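Local coordinates for protein putative ABC transporter subunit, substrate-binding component (PDB 4EVS) that binds 4-hydroxybenzoate as the solute-binding component of an ABC transporter and probably delivers such aromatic acids to its membrane partners, at residues 100-105 / 117-122; 228-233 / 250-255. One frame throughout, in Å; residues are numbered along the deposited sequence.

Contact 1: residues 100-105 / 117-122; sequences VVLNAA and VRTSFT. With PHB (p-hydroxybenzoic acid), chain I.
R118, at the end of strand 116-118, reaches over to the loop that follows the neighbouring strand, where its NH1 donates a 2.8 Å hydrogen bond to A104 O. This oxygen sits at the edge of the guanidinium group, in its plane. The arginine runs alongside V101, with CD 3.9 Å from V101 CG1, and then bends (chi3 51°), which turns its head onto the loop; NH1 also bonds T106 O. S120 OG grips the preceding carbonyl, N103 O, at 2.8 Å, approaching from above the carbonyl plane. Packing is tight where the segments turn toward the ligand: A105 CB comes within 3.4 Å of F121 CE2. On the same ring, N103 OD1 approaches CE1, the amide turned 77° from the ring plane, while N103 ND2 is held by Y80 O. At the strand end the backbones pair, V101 N to V117 O at 2.9 Å and T119 N to V101 O at 3.0 Å, but side chains meet more loosely: V100 CG2 lies 3.9 Å from V117 CG1, and farther on the A104 methyl points away from 117-122. Neither end is a solvent side, as every touching residue is buried. A105 N points a nearly straight 2.9 Å bond at PHB O2'. R118 and S120 hold the two carbonyls before A105, and the arginine's pull on A104 O would probably polarise the peptide whose N-H meets the carboxylate.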
loop_
_atom_site.group_PDB
_atom_site.type_symbol
_atom_site.label_atom_id
_atom_site.label_comp_id
_atom_site.label_asym_id
_atom_site.label_seq_id
_atom_site.Cartn_x
_atom_site.Cartn_y
_atom_site.Cartn_z
ATOM N N VAL A 100 -5.151 12.431 3.352
ATOM C CA VAL A 100 -4.325 11.852 2.317
ATOM C C VAL A 100 -3.977 10.443 2.783
ATOM O O VAL A 100 -3.205 10.265 3.738
ATOM C CB VAL A 100 -3.045 12.668 2.061
ATOM C CG1 VAL A 100 -2.258 12.119 0.915
ATOM C CG2 VAL A 100 -3.393 14.105 1.788
ATOM N N VAL A 101 -4.555 9.433 2.141
ATOM C CA VAL A 101 -4.378 8.035 2.518
ATOM C C VAL A 101 -3.066 7.502 1.947
ATOM O O VAL A 101 -2.832 7.565 0.733
ATOM C CB VAL A 101 -5.578 7.184 2.070
ATOM C CG1 VAL A 101 -5.282 5.717 2.282
ATOM C CG2 VAL A 101 -6.873 7.606 2.789
ATOM N N LEU A 102 -2.202 7.026 2.834
ATOM C CA LEU A 102 -0.854 6.571 2.474
ATOM C C LEU A 102 -0.671 5.066 2.472
ATOM O O LEU A 102 0.430 4.573 2.237
ATOM C CB LEU A 102 0.176 7.218 3.404
ATOM C CG LEU A 102 0.114 8.757 3.635
ATOM C CD1 LEU A 102 1.182 9.251 4.638
ATOM C CD2 LEU A 102 0.124 9.539 2.326
ATOM N N ASN A 103 -1.731 4.333 2.764
ATOM C CA ASN A 103 -1.695 2.884 2.563
ATOM C C ASN A 103 -3.063 2.266 2.289
ATOM O O ASN A 103 -3.282 1.710 1.217
ATOM C CB ASN A 103 -1.005 2.148 3.681
ATOM C CG ASN A 103 -0.733 0.700 3.280
ATOM O OD1 ASN A 103 0.178 0.443 2.486
ATOM N ND2 ASN A 103 -1.533 -0.230 3.794
ATOM N N ALA A 104 -3.975 2.340 3.265
ATOM C CA ALA A 104 -5.265 1.647 3.252
ATOM C C ALA A 104 -5.808 1.557 1.813
ATOM O O ALA A 104 -6.052 2.571 1.184
ATOM C CB ALA A 104 -6.259 2.354 4.136
ATOM N N ALA A 105 -5.989 0.318 1.335
ATOM C CA ALA A 105 -6.060 -0.004 -0.086
ATOM C C ALA A 105 -7.410 -0.486 -0.588
ATOM O O ALA A 105 -7.519 -0.840 -1.755
ATOM C CB ALA A 105 -4.947 -1.014 -0.398
ATOM N N VAL A 117 -7.810 11.942 -0.778
ATOM C CA VAL A 117 -6.987 11.600 -1.941
ATOM C C VAL A 117 -6.039 10.481 -1.469
ATOM O O VAL A 117 -5.600 10.484 -0.316
ATOM C CB VAL A 117 -6.238 12.809 -2.538
ATOM C CG1 VAL A 117 -5.306 13.479 -1.504
ATOM C CG2 VAL A 117 -5.543 12.423 -3.801
ATOM N N ARG A 118 -5.784 9.486 -2.323
ATOM C CA ARG A 118 -4.968 8.341 -1.962
ATOM C C ARG A 118 -3.725 8.233 -2.854
ATOM O O ARG A 118 -3.844 8.219 -4.087
ATOM C CB ARG A 118 -5.797 7.075 -2.049
ATOM C CG ARG A 118 -4.998 5.802 -1.840
ATOM C CD ARG A 118 -5.865 4.626 -1.388
ATOM N NE ARG A 118 -7.035 4.435 -2.243
ATOM C CZ ARG A 118 -8.061 3.661 -1.907
ATOM N NH1 ARG A 118 -8.084 2.997 -0.751
ATOM N NH2 ARG A 118 -9.096 3.587 -2.697
ATOM N N THR A 119 -2.548 8.218 -2.215
ATOM C CA THR A 119 -1.256 8.108 -2.903
ATOM C C THR A 119 -0.599 6.709 -2.779
ATOM O O THR A 119 0.563 6.531 -3.142
ATOM C CB THR A 119 -0.295 9.184 -2.443
ATOM O OG1 THR A 119 -0.104 9.050 -1.035
ATOM C CG2 THR A 119 -0.854 10.589 -2.800
ATOM N N SER A 120 -1.337 5.727 -2.269
ATOM C CA SER A 120 -0.793 4.374 -2.097
ATOM C C SER A 120 -1.148 3.503 -3.324
ATOM O O SER A 120 -0.466 3.602 -4.349
ATOM C CB SER A 120 -1.267 3.792 -0.752
ATOM O OG SER A 120 -2.684 3.711 -0.673
ATOM N N PHE A 121 -2.259 2.769 -3.250
ATOM C CA PHE A 121 -2.639 1.755 -4.232
ATOM C C PHE A 121 -3.987 1.208 -3.825
ATOM O O PHE A 121 -4.455 1.489 -2.707
ATOM C CB PHE A 121 -1.629 0.611 -4.277
ATOM C CG PHE A 121 -1.410 -0.064 -2.947
ATOM C CD1 PHE A 121 -0.518 0.482 -2.043
ATOM C CD2 PHE A 121 -2.027 -1.282 -2.642
ATOM C CE1 PHE A 121 -0.307 -0.087 -0.806
ATOM C CE2 PHE A 121 -1.823 -1.885 -1.409
ATOM C CZ PHE A 121 -0.934 -1.296 -0.502
ATOM N N THR A 122 -4.655 0.506 -4.735
ATOM C CA THR A 122 -5.784 -0.349 -4.318
ATOM C C THR A 122 -5.500 -1.809 -4.613
ATOM O O THR A 122 -4.647 -2.170 -5.430
ATOM C CB THR A 122 -7.154 0.032 -4.941
ATOM O OG1 THR A 122 -7.236 -0.418 -6.309
ATOM C CG2 THR A 122 -7.401 1.546 -4.864
HETATM C "C1'" PHB I . -5.328 -2.361 4.332
HETATM O "O1'" PHB I . -5.805 -2.651 5.466
HETATM O "O2'" PHB I . -5.986 -1.731 3.443
HETATM C C1 PHB I . -3.961 -2.867 4.006
HETATM C C2 PHB I . -3.045 -3.110 4.996
HETATM C C3 PHB I . -1.798 -3.617 4.673
HETATM C C4 PHB I . -1.415 -3.811 3.345
HETATM C C5 PHB I . -2.326 -3.502 2.338
HETATM C C6 PHB I . -3.589 -3.045 2.684
HETATM O O4 PHB I . -0.173 -4.297 3.067
#

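Contact 2: residues 228-233 / 250-255. With PHB (p-hydroxybenzoic acid), chain I.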
loop_
_atom_site.group_PDB
_atom_site.type_symbol
_atom_site.label_atom_id
_atom_site.label_comp_id
_atom_site.label_asym_id
_atom_site.label_seq_id
_atom_site.Cartn_x
_atom_site.Cartn_y
_atom_site.Cartn_z
HETATM N N MSE A 228 1.730 -16.520 -6.341
HETATM C CA MSE A 228 1.463 -15.181 -6.845
HETATM C C MSE A 228 0.852 -14.397 -5.679
HETATM O O MSE A 228 0.040 -14.902 -4.888
HETATM C CB MSE A 228 0.468 -15.226 -8.028
HETATM C CG MSE A 228 0.027 -13.835 -8.557
HETATM SE SE MSE A 228 1.505 -12.786 -9.314
HETATM C CE MSE A 228 1.669 -14.021 -10.767
ATOM N N SER A 229 1.232 -13.150 -5.573
ATOM C CA SER A 229 0.739 -12.320 -4.510
ATOM C C SER A 229 0.717 -10.903 -4.982
ATOM O O SER A 229 1.306 -10.583 -6.010
ATOM C CB SER A 229 1.687 -12.429 -3.322
ATOM O OG SER A 229 3.021 -11.981 -3.597
ATOM N N THR A 230 0.078 -10.032 -4.209
ATOM C CA THR A 230 0.424 -8.635 -4.333
ATOM C C THR A 230 1.722 -8.374 -3.526
ATOM O O THR A 230 2.125 -9.181 -2.685
ATOM C CB THR A 230 -0.728 -7.766 -3.860
ATOM O OG1 THR A 230 -1.062 -8.105 -2.506
ATOM C CG2 THR A 230 -1.944 -8.007 -4.766
ATOM N N GLY A 231 2.352 -7.238 -3.785
ATOM C CA GLY A 231 3.655 -6.935 -3.180
ATOM C C GLY A 231 3.618 -6.751 -1.680
ATOM O O GLY A 231 4.650 -6.770 -1.018
ATOM N N ASP A 232 2.411 -6.632 -1.114
ATOM C CA ASP A 232 2.199 -6.687 0.338
ATOM C C ASP A 232 2.853 -7.889 1.003
ATOM O O ASP A 232 3.255 -7.814 2.183
ATOM C CB ASP A 232 0.685 -6.696 0.617
ATOM C CG ASP A 232 -0.003 -5.573 -0.079
ATOM O OD1 ASP A 232 0.018 -4.442 0.440
ATOM O OD2 ASP A 232 -0.492 -5.804 -1.211
ATOM N N VAL A 233 2.952 -8.969 0.246
ATOM C CA VAL A 233 3.327 -10.258 0.784
ATOM C C VAL A 233 4.872 -10.436 0.830
ATOM O O VAL A 233 5.368 -11.349 1.498
ATOM C CB VAL A 233 2.594 -11.388 0.041
ATOM C CG1 VAL A 233 2.962 -12.774 0.589
ATOM C CG2 VAL A 233 1.078 -11.163 0.160
ATOM N N LEU A 250 6.477 -14.633 -7.083
ATOM C CA LEU A 250 5.991 -13.609 -8.006
ATOM C C LEU A 250 5.025 -12.693 -7.281
ATOM O O LEU A 250 4.232 -13.134 -6.460
ATOM C CB LEU A 250 5.290 -14.208 -9.230
ATOM C CG LEU A 250 6.169 -15.030 -10.171
ATOM C CD1 LEU A 250 5.298 -15.760 -11.176
ATOM C CD2 LEU A 250 7.158 -14.124 -10.893
ATOM N N SER A 251 5.128 -11.403 -7.539
ATOM C CA SER A 251 4.202 -10.416 -6.963
ATOM C C SER A 251 3.960 -9.270 -7.930
ATOM O O SER A 251 4.838 -8.893 -8.723
ATOM C CB SER A 251 4.705 -9.900 -5.621
ATOM O OG SER A 251 5.904 -9.128 -5.738
ATOM N N THR A 252 2.762 -8.722 -7.876
ATOM C CA THR A 252 2.489 -7.487 -8.564
ATOM C C THR A 252 2.399 -6.312 -7.562
ATOM O O THR A 252 1.800 -6.430 -6.484
ATOM C CB THR A 252 1.211 -7.582 -9.401
ATOM O OG1 THR A 252 0.122 -8.070 -8.580
ATOM C CG2 THR A 252 1.450 -8.485 -10.593
ATOM N N TYR A 253 2.979 -5.157 -7.918
ATOM C CA TYR A 253 2.949 -4.011 -7.038
ATOM C C TYR A 253 3.414 -2.794 -7.785
ATOM O O TYR A 253 4.160 -2.873 -8.768
ATOM C CB TYR A 253 3.894 -4.189 -5.853
ATOM C CG TYR A 253 3.399 -3.800 -4.469
ATOM C CD1 TYR A 253 4.310 -3.338 -3.510
ATOM C CD2 TYR A 253 2.084 -3.943 -4.089
ATOM C CE1 TYR A 253 3.916 -3.146 -2.217
ATOM C CE2 TYR A 253 1.673 -3.686 -2.795
ATOM C CZ TYR A 253 2.582 -3.297 -1.869
ATOM O OH TYR A 253 2.201 -3.069 -0.572
ATOM N N HIS A 254 3.061 -1.665 -7.213
ATOM C CA HIS A 254 3.297 -0.361 -7.777
ATOM C C HIS A 254 4.650 0.218 -7.385
ATOM O O HIS A 254 5.023 1.271 -7.925
ATOM C CB HIS A 254 2.196 0.589 -7.257
ATOM C CG HIS A 254 2.158 0.616 -5.771
ATOM N ND1 HIS A 254 1.776 -0.499 -5.048
ATOM C CD2 HIS A 254 2.504 1.565 -4.872
ATOM C CE1 HIS A 254 1.942 -0.249 -3.765
ATOM N NE2 HIS A 254 2.359 1.005 -3.633
ATOM N N TYR A 255 5.342 -0.378 -6.405
ATOM C CA TYR A 255 6.662 0.135 -5.981
ATOM C C TYR A 255 7.601 -0.975 -5.562
ATOM O O TYR A 255 7.174 -1.882 -4.835
ATOM C CB TYR A 255 6.568 1.129 -4.845
ATOM C CG TYR A 255 7.909 1.680 -4.461
ATOM C CD1 TYR A 255 8.581 2.551 -5.305
ATOM C CD2 TYR A 255 8.520 1.330 -3.277
ATOM C CE1 TYR A 255 9.829 3.016 -5.008
ATOM C CE2 TYR A 255 9.788 1.840 -2.927
ATOM C CZ TYR A 255 10.444 2.674 -3.814
ATOM O OH TYR A 255 11.714 3.137 -3.516
HETATM C "C1'" PHB I . -5.328 -2.361 4.332
HETATM O "O1'" PHB I . -5.805 -2.651 5.466
HETATM O "O2'" PHB I . -5.986 -1.731 3.443
HETATM C C1 PHB I . -3.961 -2.867 4.006
HETATM C C2 PHB I . -3.045 -3.110 4.996
HETATM C C3 PHB I . -1.798 -3.617 4.673
HETATM C C4 PHB I . -1.415 -3.811 3.345
HETATM C C5 PHB I . -2.326 -3.502 2.338
HETATM C C6 PHB I . -3.589 -3.045 2.684
HETATM O O4 PHB I . -0.173 -4.297 3.067
#
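D232 OD1 is gripped twice, by the phenol of the ligand through PHB O4 at 2.6 Å and by Y253 OH at 2.8 Å. The tyrosine hydroxyl meets OD1 from above the carboxylate plane, and carboxylate and ring stand 81° apart. On the other oxygen, T230 OG1 donates to the anti lone pair of D232 OD2 at 2.7 Å, which would hold the carboxylate against rotation. The Y253 ring lies flat on the turn: G231 CA sits 3.5 Å from the ring centroid in a CH-pi contact, and H254 CE1 covers the opposite face. An unusual chi1 of -136° places the ring there. A leucine in place of Y253 would probably leave D232 OD1 without its protein donor and G231 without its aromatic cover. Behind this site the strands pair in parallel, with T252 N bonded to S229 O at 3.0 Å and G231 N to T252 O at 2.9 Å. These are adjacent strands of a beta-alpha-beta crossover, and the ligand contact lies just beyond the C-terminal end of the first, a common place for binding sites in parallel alpha/beta folds.

From the N terminus, the chain first completes most of the six-stranded sheet, and contact 1 closes the short loop between its last two strands. Helix 123-136 follows directly and packs against contact 2, where N126 O accepts a bond from T252 OG1. After the chain has built part of the second sheet, contact 2 closes the connection through helix 239-242. The two contacts are in series, neither nested nor crossing, with centres about 16 Å apart. They meet at F121, whose ring lies against H254 and Y253. The ligand thus lies between the lobes and is bonded from both, also by T82, Y149 and A204, consistent with the hinged closure of periplasmic binding proteins.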